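Local coordinates for uncharacterized conserved protein (Vibrio parahaemolyticus, PDB 3MUQ) that is of unknown function but, as a probably periplasmic, exported member of the periplasmic-binding-protein superfamily, probably captures a small ligand between two lobes, at residues V104-A112 with E131-I140; T43-E51 with V58-F69. One frame throughout, in Å; residues are numbered along the deposited sequence.

Overall arrangement
The chain folds into two lobes, as in periplasmic binding proteins, and each contact belongs to a different one. Contact 2 comes first along the chain: helix 43-51 and helix 63-71 pack beside strand 57-60, which pairs with strands 6-12 and 195-203 of the mixed sheet. Contact 1 joins helices 104-113 and 126-138 in the other lobe, near the small parallel sheet 118-120 and 147-149. The centres of the two contacts lie 26 Å apart and their nearest atoms about 9 Å apart, without touching. A ligand probably binds in the cleft between the lobes, as in relatives of this superfamily.

Contact 1: residues V104-A112 with E131-I140; sequences VLDVFKEIA and EMGFWAQTKI
F108 plugs into a hole formed by E131, F134, W135 and T138, joining two helices that cross at nearly a right angle. Its ring edge meets the face of the W135 indole, with CD2 of F108 3.4 Å from CE2 of W135 and the planes inclined at 54°. CB of F108 also lies over the six-membered ring of W135, a CH-pi contact. On the F108 ring, CB of F134 sits over one face, while the F134 ring turns its edge toward F108 in a nearly perpendicular, T-shaped pair (82°). CG1 of V104 lies loosely over the centre of one face of F134. Beside this cluster, L105 CD2 reaches T138 CG2 at 3.8 Å. The extended K109 side chain slides past that of T138 in the opposite direction, and its CG presses tightly on I140 CD1 (3.3 Å). A112 CB approaches W135 CZ3 at 4.0 Å.

A second shell fixes the indole and the helix end. E131 OE2 lies in the indole plane and accepts from W135 NE1 (2.9 Å) through its anti lone pair, in a bent bond; Y147 OH shares OE2, and S120 OG holds OE1. T138 OG1, set between its own N and carbonyl carbon (chi1 66°), turns back to W135 O at 2.7 Å. K139 then closes the helix with positive phi in a Schellman motif. The result is a nearly orthogonal helix pair with an aromatic core, within one lobe of a periplasmic-binding-protein-like fold.

Contact 2: residues T43-E51 with V58-F69; sequences TGKALKMGE and VMTHAPKAEGTF
L47 is the central apolar side chain of helix 43-51 here, spreading its two methyls between the strand and the helix of V58-F69. CD2 stands over the centre of the F69 ring, 4.0 Å from its centroid and 10° off the normal, a CH-pi contact, and also meets V58 CG2 at 3.9 Å. CD1 turns to A65 CB (3.7 Å). With CG anti to its backbone N (chi1 -172°), F69 puts its ring edge against the backbone of G50 and E51, its CE1 3.2 Å from L47 O; G50 CA lies beside V58 CG1. Toward the other end, T43 CG2 meets A62 CB at 3.8 Å.

No hydrogen bond crosses directly; one water bridges T43 OG1 and H61 N, accepting from the latter at 2.8 Å. Within V58-F69, E66 OE2 takes two bonds: T60 OG1 at 2.6 Å on its anti side, and A62 N at 2.9 Å, nearly straight but from above the carboxylate plane. Q199 NE2 binds OE1.

Helix 43-51 thus meets V58-F69 through apolar packing and one water bridge, while the buried E66 carboxylate secures the strand-to-helix turn. Donors from T60, A62 and Q199 probably offset burial and the nearby T60 O, which would tend to raise its pKa.

Contact 1: residues V104-A112 with E131-I140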
# COMPACT_ATOMS: atom_id res chain seq x y z
N VAL A 104 -12.50 -16.07 15.73
CA VAL A 104 -13.45 -15.85 14.65
C VAL A 104 -14.05 -17.20 14.25
O VAL A 104 -15.18 -17.28 13.75
CB VAL A 104 -12.81 -15.13 13.44
CG1 VAL A 104 -11.70 -15.97 12.83
CG2 VAL A 104 -13.86 -14.80 12.40
N LEU A 105 -13.32 -18.29 14.50
CA LEU A 105 -13.87 -19.61 14.20
C LEU A 105 -15.04 -19.93 15.15
O LEU A 105 -16.05 -20.49 14.72
CB LEU A 105 -12.79 -20.69 14.21
CG LEU A 105 -11.62 -20.52 13.24
CD1 LEU A 105 -10.80 -21.79 13.23
CD2 LEU A 105 -12.08 -20.19 11.82
N ASP A 106 -14.92 -19.56 16.42
CA ASP A 106 -16.06 -19.64 17.34
C ASP A 106 -17.24 -18.81 16.84
O ASP A 106 -18.40 -19.24 16.91
CB ASP A 106 -15.66 -19.17 18.75
CG ASP A 106 -14.71 -20.13 19.44
OD1 ASP A 106 -14.63 -21.31 18.99
OD2 ASP A 106 -14.05 -19.72 20.41
N VAL A 107 -16.94 -17.62 16.33
CA VAL A 107 -17.99 -16.76 15.81
C VAL A 107 -18.73 -17.43 14.64
O VAL A 107 -19.96 -17.49 14.64
CB VAL A 107 -17.45 -15.36 15.39
CG1 VAL A 107 -18.53 -14.58 14.68
CG2 VAL A 107 -16.94 -14.58 16.62
N PHE A 108 -18.00 -17.96 13.67
CA PHE A 108 -18.64 -18.64 12.55
C PHE A 108 -19.49 -19.84 13.00
O PHE A 108 -20.65 -19.97 12.62
CB PHE A 108 -17.61 -19.06 11.49
CG PHE A 108 -17.26 -17.96 10.52
CD1 PHE A 108 -16.95 -16.69 10.98
CD2 PHE A 108 -17.24 -18.19 9.15
CE1 PHE A 108 -16.64 -15.66 10.08
CE2 PHE A 108 -16.92 -17.19 8.25
CZ PHE A 108 -16.62 -15.92 8.71
N LYS A 109 -18.92 -20.67 13.87
CA LYS A 109 -19.63 -21.85 14.35
C LYS A 109 -20.93 -21.47 15.05
O LYS A 109 -21.96 -22.10 14.84
CB LYS A 109 -18.74 -22.65 15.30
CG LYS A 109 -17.58 -23.35 14.61
CD LYS A 109 -16.55 -23.87 15.60
CE LYS A 109 -15.32 -24.37 14.87
NZ LYS A 109 -14.22 -24.75 15.80
N GLU A 110 -20.85 -20.44 15.89
CA GLU A 110 -21.99 -19.96 16.67
C GLU A 110 -23.10 -19.43 15.75
O GLU A 110 -24.28 -19.70 15.95
CB GLU A 110 -21.50 -18.87 17.62
CG GLU A 110 -22.41 -18.53 18.79
CD GLU A 110 -21.61 -18.20 20.05
OE1 GLU A 110 -22.15 -17.48 20.93
OE2 GLU A 110 -20.45 -18.66 20.16
N ILE A 111 -22.71 -18.64 14.76
CA ILE A 111 -23.67 -18.11 13.79
C ILE A 111 -24.39 -19.26 13.07
O ILE A 111 -25.62 -19.27 12.93
CB ILE A 111 -22.97 -17.19 12.77
CG1 ILE A 111 -22.66 -15.83 13.44
CG2 ILE A 111 -23.82 -17.01 11.52
CD1 ILE A 111 -21.95 -14.82 12.53
N ALA A 112 -23.61 -20.25 12.64
CA ALA A 112 -24.20 -21.39 11.95
C ALA A 112 -25.11 -22.20 12.88
O ALA A 112 -26.23 -22.55 12.51
CB ALA A 112 -23.13 -22.27 11.35
N GLU A 131 -13.78 -15.66 3.40
CA GLU A 131 -14.91 -16.12 4.19
C GLU A 131 -15.00 -17.64 4.10
O GLU A 131 -15.21 -18.33 5.11
CB GLU A 131 -16.21 -15.49 3.70
CG GLU A 131 -17.45 -16.09 4.37
CD GLU A 131 -18.59 -16.23 3.41
OE1 GLU A 131 -18.57 -15.53 2.37
OE2 GLU A 131 -19.51 -17.04 3.67
N MSE A 132 -14.85 -18.16 2.88
CA MSE A 132 -14.93 -19.61 2.64
C MSE A 132 -13.83 -20.40 3.34
O MSE A 132 -14.04 -21.54 3.76
CB MSE A 132 -14.94 -19.90 1.14
CG MSE A 132 -16.08 -19.19 0.40
SE MSE A 132 -17.89 -19.52 1.15
CE MSE A 132 -17.67 -18.85 2.91
N GLY A 133 -12.66 -19.78 3.47
CA GLY A 133 -11.57 -20.39 4.19
C GLY A 133 -11.92 -20.61 5.65
O GLY A 133 -11.61 -21.65 6.22
N PHE A 134 -12.57 -19.63 6.27
CA PHE A 134 -12.95 -19.77 7.66
C PHE A 134 -13.97 -20.88 7.83
O PHE A 134 -13.87 -21.69 8.73
CB PHE A 134 -13.48 -18.46 8.24
CG PHE A 134 -12.44 -17.39 8.37
CD1 PHE A 134 -11.12 -17.71 8.64
CD2 PHE A 134 -12.79 -16.05 8.25
CE1 PHE A 134 -10.16 -16.73 8.78
CE2 PHE A 134 -11.83 -15.06 8.38
CZ PHE A 134 -10.52 -15.39 8.65
N TRP A 135 -14.97 -20.92 6.95
CA TRP A 135 -15.94 -22.01 7.01
C TRP A 135 -15.20 -23.34 6.92
O TRP A 135 -15.47 -24.25 7.69
CB TRP A 135 -17.02 -21.92 5.92
CG TRP A 135 -18.02 -20.81 6.14
CD1 TRP A 135 -18.28 -19.77 5.30
CD2 TRP A 135 -18.87 -20.61 7.28
NE1 TRP A 135 -19.23 -18.93 5.83
CE2 TRP A 135 -19.62 -19.43 7.05
CE3 TRP A 135 -19.06 -21.31 8.48
CZ2 TRP A 135 -20.54 -18.94 7.96
CZ3 TRP A 135 -19.99 -20.82 9.38
CH2 TRP A 135 -20.71 -19.65 9.13
N ALA A 136 -14.26 -23.45 5.98
CA ALA A 136 -13.51 -24.70 5.82
C ALA A 136 -12.77 -25.06 7.11
O ALA A 136 -12.79 -26.21 7.53
CB ALA A 136 -12.54 -24.61 4.64
N GLN A 137 -12.16 -24.07 7.75
CA GLN A 137 -11.47 -24.32 9.01
C GLN A 137 -12.40 -24.74 10.14
O GLN A 137 -11.99 -25.49 11.02
CB GLN A 137 -10.68 -23.09 9.45
CG GLN A 137 -9.47 -22.81 8.58
CD GLN A 137 -8.85 -21.47 8.88
OE1 GLN A 137 -8.42 -21.21 10.00
NE2 GLN A 137 -8.82 -20.59 7.87
N THR A 138 -13.63 -24.25 10.14
CA THR A 138 -14.59 -24.63 11.18
C THR A 138 -15.13 -26.02 10.91
O THR A 138 -15.76 -26.62 11.77
CB THR A 138 -15.78 -23.65 11.29
OG1 THR A 138 -16.57 -23.70 10.09
CG2 THR A 138 -15.28 -22.23 11.55
N LYS A 139 -14.87 -26.51 9.70
CA LYS A 139 -15.36 -27.81 9.25
C LYS A 139 -16.87 -27.78 9.06
O LYS A 139 -17.49 -28.83 8.87
CB LYS A 139 -14.97 -28.94 10.20
CG LYS A 139 -13.57 -29.51 9.99
CD LYS A 139 -12.50 -28.65 10.65
CE LYS A 139 -11.11 -29.23 10.42
NZ LYS A 139 -10.05 -28.18 10.52
N ILE A 140 -17.46 -26.60 9.11
CA ILE A 140 -18.87 -26.44 8.78
C ILE A 140 -19.01 -26.10 7.30
O ILE A 140 -18.21 -25.33 6.76
CB ILE A 140 -19.55 -25.33 9.60
CG1 ILE A 140 -19.75 -25.76 11.05
CG2 ILE A 140 -20.90 -24.97 9.00
CD1 ILE A 140 -18.92 -24.98 12.04

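Contact 2: residues T43-E51 with V58-F69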
# COMPACT_ATOMS: atom_id res chain seq x y z
N THR A 43 3.78 -21.45 4.92
CA THR A 43 4.63 -20.30 5.18
C THR A 43 6.08 -20.68 5.44
O THR A 43 6.99 -20.13 4.83
CB THR A 43 4.10 -19.49 6.36
OG1 THR A 43 2.84 -18.92 5.99
CG2 THR A 43 5.08 -18.36 6.72
N GLY A 44 6.30 -21.63 6.35
CA GLY A 44 7.65 -22.06 6.66
C GLY A 44 8.36 -22.61 5.42
O GLY A 44 9.57 -22.40 5.25
N LYS A 45 7.62 -23.30 4.56
CA LYS A 45 8.21 -23.92 3.37
C LYS A 45 8.52 -22.86 2.31
O LYS A 45 9.61 -22.85 1.72
CB LYS A 45 7.28 -25.01 2.81
CG LYS A 45 7.68 -25.53 1.43
CD LYS A 45 9.06 -26.19 1.42
CE LYS A 45 8.95 -27.71 1.47
NZ LYS A 45 9.11 -28.28 2.83
N ALA A 46 7.57 -21.96 2.06
CA ALA A 46 7.82 -20.84 1.17
C ALA A 46 9.11 -20.11 1.59
O ALA A 46 9.99 -19.88 0.76
CB ALA A 46 6.63 -19.87 1.19
N LEU A 47 9.23 -19.76 2.86
CA LEU A 47 10.43 -19.03 3.32
C LEU A 47 11.70 -19.90 3.22
O LEU A 47 12.79 -19.42 2.87
CB LEU A 47 10.23 -18.49 4.74
CG LEU A 47 9.15 -17.38 4.87
CD1 LEU A 47 8.98 -16.94 6.30
CD2 LEU A 47 9.49 -16.17 4.01
N LYS A 48 11.55 -21.17 3.54
CA LYS A 48 12.67 -22.12 3.41
C LYS A 48 13.17 -22.20 1.96
O LYS A 48 14.37 -22.31 1.71
CB LYS A 48 12.24 -23.51 3.89
CG LYS A 48 13.37 -24.54 3.94
CD LYS A 48 14.36 -24.28 5.06
CE LYS A 48 15.70 -24.90 4.73
NZ LYS A 48 16.57 -25.21 5.91
N MSE A 49 12.25 -22.18 1.01
CA MSE A 49 12.67 -22.21 -0.37
C MSE A 49 13.47 -20.94 -0.71
O MSE A 49 14.42 -20.99 -1.51
CB MSE A 49 11.44 -22.36 -1.27
CG MSE A 49 10.81 -23.78 -1.26
SE MSE A 49 9.40 -23.94 -2.61
CE MSE A 49 8.02 -22.84 -1.78
N GLY A 50 13.08 -19.81 -0.12
CA GLY A 50 13.84 -18.58 -0.29
C GLY A 50 15.19 -18.65 0.40
O GLY A 50 16.23 -18.26 -0.17
N GLU A 51 15.20 -19.16 1.62
CA GLU A 51 16.46 -19.42 2.34
C GLU A 51 17.40 -20.34 1.54
O GLU A 51 18.63 -20.17 1.56
CB GLU A 51 16.16 -20.04 3.71
CG GLU A 51 17.42 -20.39 4.54
CD GLU A 51 17.07 -21.24 5.75
OE1 GLU A 51 15.89 -21.23 6.18
OE2 GLU A 51 17.98 -21.93 6.27
N VAL A 58 9.81 -14.05 -2.33
CA VAL A 58 8.72 -14.66 -1.59
C VAL A 58 7.62 -13.65 -1.25
O VAL A 58 7.87 -12.45 -1.11
CB VAL A 58 9.19 -15.30 -0.25
CG1 VAL A 58 10.26 -16.38 -0.50
CG2 VAL A 58 9.72 -14.24 0.67
N MSE A 59 6.40 -14.15 -1.12
CA MSE A 59 5.28 -13.32 -0.70
C MSE A 59 4.50 -14.06 0.37
O MSE A 59 3.90 -15.08 0.09
CB MSE A 59 4.37 -13.03 -1.90
CG MSE A 59 3.11 -12.22 -1.55
SE MSE A 59 1.92 -12.02 -3.09
CE MSE A 59 3.14 -11.06 -4.29
N THR A 60 4.55 -13.56 1.60
CA THR A 60 3.85 -14.20 2.70
C THR A 60 3.14 -13.13 3.55
O THR A 60 3.27 -11.92 3.29
CB THR A 60 4.81 -15.03 3.59
OG1 THR A 60 5.87 -14.19 4.06
CG2 THR A 60 5.42 -16.18 2.81
N HIS A 61 2.39 -13.58 4.55
CA HIS A 61 1.71 -12.67 5.45
C HIS A 61 1.93 -13.11 6.89
O HIS A 61 0.98 -13.39 7.62
CB HIS A 61 0.21 -12.59 5.10
CG HIS A 61 -0.44 -13.94 4.95
ND1 HIS A 61 -0.43 -14.64 3.77
CD2 HIS A 61 -1.11 -14.71 5.84
CE1 HIS A 61 -1.08 -15.78 3.93
NE2 HIS A 61 -1.50 -15.85 5.18
N ALA A 62 3.21 -13.18 7.28
CA ALA A 62 3.65 -13.65 8.60
C ALA A 62 4.81 -12.79 9.07
O ALA A 62 5.97 -13.16 8.92
CB ALA A 62 4.07 -15.12 8.53
N PRO A 63 4.49 -11.61 9.64
CA PRO A 63 5.48 -10.60 10.05
C PRO A 63 6.62 -11.15 10.92
O PRO A 63 7.76 -10.72 10.75
CB PRO A 63 4.64 -9.59 10.86
CG PRO A 63 3.25 -9.72 10.31
CD PRO A 63 3.10 -11.17 9.89
N LYS A 64 6.33 -12.06 11.84
CA LYS A 64 7.36 -12.54 12.74
C LYS A 64 8.34 -13.42 11.97
O LYS A 64 9.55 -13.25 12.06
CB LYS A 64 6.75 -13.33 13.90
CG LYS A 64 5.98 -12.48 14.91
CD LYS A 64 5.56 -13.32 16.11
CE LYS A 64 5.00 -12.46 17.23
NZ LYS A 64 3.69 -11.86 16.87
N ALA A 65 7.79 -14.37 11.22
CA ALA A 65 8.62 -15.26 10.43
C ALA A 65 9.43 -14.44 9.40
O ALA A 65 10.62 -14.70 9.19
CB ALA A 65 7.75 -16.32 9.75
N GLU A 66 8.80 -13.43 8.80
CA GLU A 66 9.50 -12.59 7.82
C GLU A 66 10.59 -11.74 8.46
O GLU A 66 11.59 -11.42 7.80
CB GLU A 66 8.51 -11.67 7.09
CG GLU A 66 7.46 -12.43 6.27
CD GLU A 66 6.18 -11.63 6.10
OE1 GLU A 66 6.13 -10.47 6.58
OE2 GLU A 66 5.21 -12.17 5.51
N GLY A 67 10.39 -11.35 9.71
CA GLY A 67 11.39 -10.56 10.42
C GLY A 67 12.68 -11.34 10.60
O GLY A 67 13.77 -10.84 10.37
N THR A 68 12.54 -12.59 11.02
CA THR A 68 13.68 -13.50 11.15
C THR A 68 14.34 -13.75 9.79
O THR A 68 15.57 -13.72 9.65
CB THR A 68 13.21 -14.83 11.73
OG1 THR A 68 12.64 -14.61 13.02
CG2 THR A 68 14.36 -15.82 11.85
N PHE A 69 13.51 -13.99 8.78
CA PHE A 69 13.98 -14.21 7.42
C PHE A 69 14.93 -13.10 6.98
O PHE A 69 16.02 -13.34 6.46
CB PHE A 69 12.77 -14.31 6.49
CG PHE A 69 13.10 -14.73 5.09
CD1 PHE A 69 13.47 -16.05 4.81
CD2 PHE A 69 12.99 -13.82 4.03
CE1 PHE A 69 13.74 -16.45 3.50
CE2 PHE A 69 13.25 -14.21 2.73
CZ PHE A 69 13.64 -15.53 2.46
O HOH W 1 2.04 -16.14 5.58